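Local coordinates for ABC transporter, substrate binding protein (Mannopine) (Agrobacterium fabrum, PDB 5L9S) that probably serves as the periplasmic receptor of an ABC transporter that imports the opine mannopine, and here adopts its open, unliganded form, at residues A[124-128]-A[226-232]. Residues are numbered along the deposited sequence; the frame is centred on the assembly and turned at random.
Sequences PQTWA and WSYDGAF
The indole N-H of W127 reaches the carbonyl of G230 from above that carbonyl's plane, 53° out of it and well off the directions of the oxygen's lone pairs. The bond is nevertheless of normal length and nearly straight: NE1 of W127 lies 2.8 Å from O of G230, with 166° at the hydrogen, and the oxygen lies in the indole plane. G230 occupies the third position of a type II turn from Y228 to A231, where its positive phi fits. Beyond the turn, CE2 of F232 approaches CZ2 of W127 at 3.6 Å; the two planes are 28° apart, but the offset is large and little of one ring lies over the other. This turn breaks the long strand 224-240 of the solute-binding-protein fold, which pairs with strand 103-116, and the contact ties it to the loop entering helix 127-130. T126 is the N-cap, its OG1 accepting from N of D129. At the other end, OG of S227 donates to O of Q125 at 2.6 Å. The same OG of S227 accepts from N of D229 at 3.2 Å, forming an ST turn, so two bonds fix the hydroxyl. D229 and T126 run side by side, OD1 of D229 lying 3.4 Å from the methyl CG2 of T126, while A154 and L157 of helix 149-158 also pack against W127.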
loop_
_atom_site.group_PDB
_atom_site.type_symbol
_atom_site.label_atom_id
_atom_site.label_comp_id
_atom_site.label_asym_id
_atom_site.label_seq_id
_atom_site.Cartn_x
_atom_site.Cartn_y
_atom_site.Cartn_z
ATOM N N PRO A 124 -15.928 -8.322 -15.335
ATOM C CA PRO A 124 -15.120 -9.300 -14.580
ATOM C C PRO A 124 -15.059 -8.944 -13.098
ATOM O O PRO A 124 -14.915 -7.769 -12.754
ATOM C CB PRO A 124 -13.733 -9.222 -15.233
ATOM C CG PRO A 124 -13.831 -8.211 -16.311
ATOM C CD PRO A 124 -15.081 -7.443 -16.172
ATOM N N GLN A 125 -15.178 -9.947 -12.214
ATOM C CA GLN A 125 -15.179 -9.662 -10.777
ATOM C C GLN A 125 -14.012 -10.303 -10.012
ATOM O O GLN A 125 -13.751 -9.924 -8.870
ATOM C CB GLN A 125 -16.543 -10.017 -10.156
ATOM C CG GLN A 125 -17.714 -9.154 -10.684
ATOM C CD GLN A 125 -17.428 -7.663 -10.624
ATOM O OE1 GLN A 125 -17.209 -7.071 -9.562
ATOM N NE2 GLN A 125 -17.415 -7.012 -11.775
ATOM N N THR A 126 -13.299 -11.259 -10.636
ATOM C CA THR A 126 -12.175 -11.947 -10.022
ATOM C C THR A 126 -10.980 -11.956 -10.951
ATOM O O THR A 126 -11.117 -11.648 -12.132
ATOM C CB THR A 126 -12.553 -13.390 -9.663
ATOM O OG1 THR A 126 -12.810 -14.095 -10.861
ATOM C CG2 THR A 126 -13.751 -13.478 -8.729
ATOM N N TRP A 127 -9.808 -12.358 -10.442
ATOM C CA TRP A 127 -8.616 -12.520 -11.263
ATOM C C TRP A 127 -8.845 -13.645 -12.314
ATOM O O TRP A 127 -8.341 -13.546 -13.431
ATOM C CB TRP A 127 -7.380 -12.776 -10.384
ATOM C CG TRP A 127 -7.031 -11.612 -9.497
ATOM C CD1 TRP A 127 -6.946 -11.611 -8.129
ATOM C CD2 TRP A 127 -6.694 -10.281 -9.921
ATOM N NE1 TRP A 127 -6.568 -10.373 -7.679
ATOM C CE2 TRP A 127 -6.415 -9.531 -8.757
ATOM C CE3 TRP A 127 -6.563 -9.657 -11.185
ATOM C CZ2 TRP A 127 -6.078 -8.172 -8.810
ATOM C CZ3 TRP A 127 -6.232 -8.314 -11.237
ATOM C CH2 TRP A 127 -5.992 -7.584 -10.063
ATOM N N ALA A 128 -9.669 -14.666 -11.978
ATOM C CA ALA A 128 -10.024 -15.744 -12.906
ATOM C C ALA A 128 -10.778 -15.179 -14.101
ATOM O O ALA A 128 -10.550 -15.636 -15.224
ATOM C CB ALA A 128 -10.866 -16.794 -12.203
ATOM N N TRP A 226 -14.620 -1.463 -10.486
ATOM C CA TRP A 226 -13.544 -2.250 -9.912
ATOM C C TRP A 226 -14.092 -3.275 -8.966
ATOM O O TRP A 226 -15.256 -3.177 -8.551
ATOM C CB TRP A 226 -12.446 -1.387 -9.253
ATOM C CG TRP A 226 -12.955 -0.395 -8.253
ATOM C CD1 TRP A 226 -13.224 -0.612 -6.936
ATOM C CD2 TRP A 226 -13.245 0.985 -8.500
ATOM N NE1 TRP A 226 -13.677 0.549 -6.346
ATOM C CE2 TRP A 226 -13.693 1.545 -7.283
ATOM C CE3 TRP A 226 -13.188 1.801 -9.640
ATOM C CZ2 TRP A 226 -14.045 2.886 -7.167
ATOM C CZ3 TRP A 226 -13.570 3.124 -9.528
ATOM C CH2 TRP A 226 -13.990 3.653 -8.306
ATOM N N SER A 227 -13.261 -4.284 -8.646
ATOM C CA SER A 227 -13.632 -5.334 -7.708
ATOM C C SER A 227 -12.610 -5.464 -6.562
ATOM O O SER A 227 -11.406 -5.408 -6.812
ATOM C CB SER A 227 -13.804 -6.649 -8.458
ATOM O OG SER A 227 -13.963 -7.684 -7.511
ATOM N N TYR A 228 -13.088 -5.660 -5.317
ATOM C CA TYR A 228 -12.208 -5.856 -4.143
ATOM C C TYR A 228 -11.823 -7.306 -3.931
ATOM O O TYR A 228 -11.048 -7.576 -3.027
ATOM C CB TYR A 228 -12.797 -5.260 -2.841
ATOM C CG TYR A 228 -13.120 -3.790 -2.949
ATOM C CD1 TYR A 228 -12.120 -2.848 -3.182
ATOM C CD2 TYR A 228 -14.426 -3.338 -2.827
ATOM C CE1 TYR A 228 -12.425 -1.498 -3.346
ATOM C CE2 TYR A 228 -14.741 -1.996 -2.990
ATOM C CZ TYR A 228 -13.738 -1.079 -3.244
ATOM O OH TYR A 228 -14.072 0.242 -3.401
ATOM N N ASP A 229 -12.338 -8.227 -4.756
ATOM C CA ASP A 229 -12.037 -9.649 -4.680
ATOM C C ASP A 229 -10.585 -9.861 -5.146
ATOM O O ASP A 229 -10.236 -9.539 -6.302
ATOM C CB ASP A 229 -13.021 -10.453 -5.538
ATOM C CG ASP A 229 -13.058 -11.925 -5.216
ATOM O OD1 ASP A 229 -12.250 -12.678 -5.810
ATOM O OD2 ASP A 229 -13.957 -12.341 -4.443
ATOM N N GLY A 230 -9.750 -10.315 -4.199
ATOM C CA GLY A 230 -8.329 -10.539 -4.409
ATOM C C GLY A 230 -7.521 -9.266 -4.589
ATOM O O GLY A 230 -6.407 -9.315 -5.125
ATOM N N ALA A 231 -8.064 -8.109 -4.135
ATOM C CA ALA A 231 -7.346 -6.831 -4.218
ATOM C C ALA A 231 -6.118 -6.874 -3.308
ATOM O O ALA A 231 -6.157 -7.487 -2.251
ATOM C CB ALA A 231 -8.258 -5.688 -3.792
ATOM N N PHE A 232 -5.020 -6.260 -3.731
ATOM C CA PHE A 232 -3.797 -6.234 -2.943
ATOM C C PHE A 232 -3.729 -4.950 -2.104
ATOM O O PHE A 232 -3.643 -3.846 -2.654
ATOM C CB PHE A 232 -2.570 -6.437 -3.844
ATOM C CG PHE A 232 -2.654 -7.695 -4.685
ATOM C CD1 PHE A 232 -2.260 -8.932 -4.169
ATOM C CD2 PHE A 232 -3.121 -7.646 -5.996
ATOM C CE1 PHE A 232 -2.370 -10.098 -4.935
ATOM C CE2 PHE A 232 -3.217 -8.817 -6.766
ATOM C CZ PHE A 232 -2.854 -10.033 -6.226
#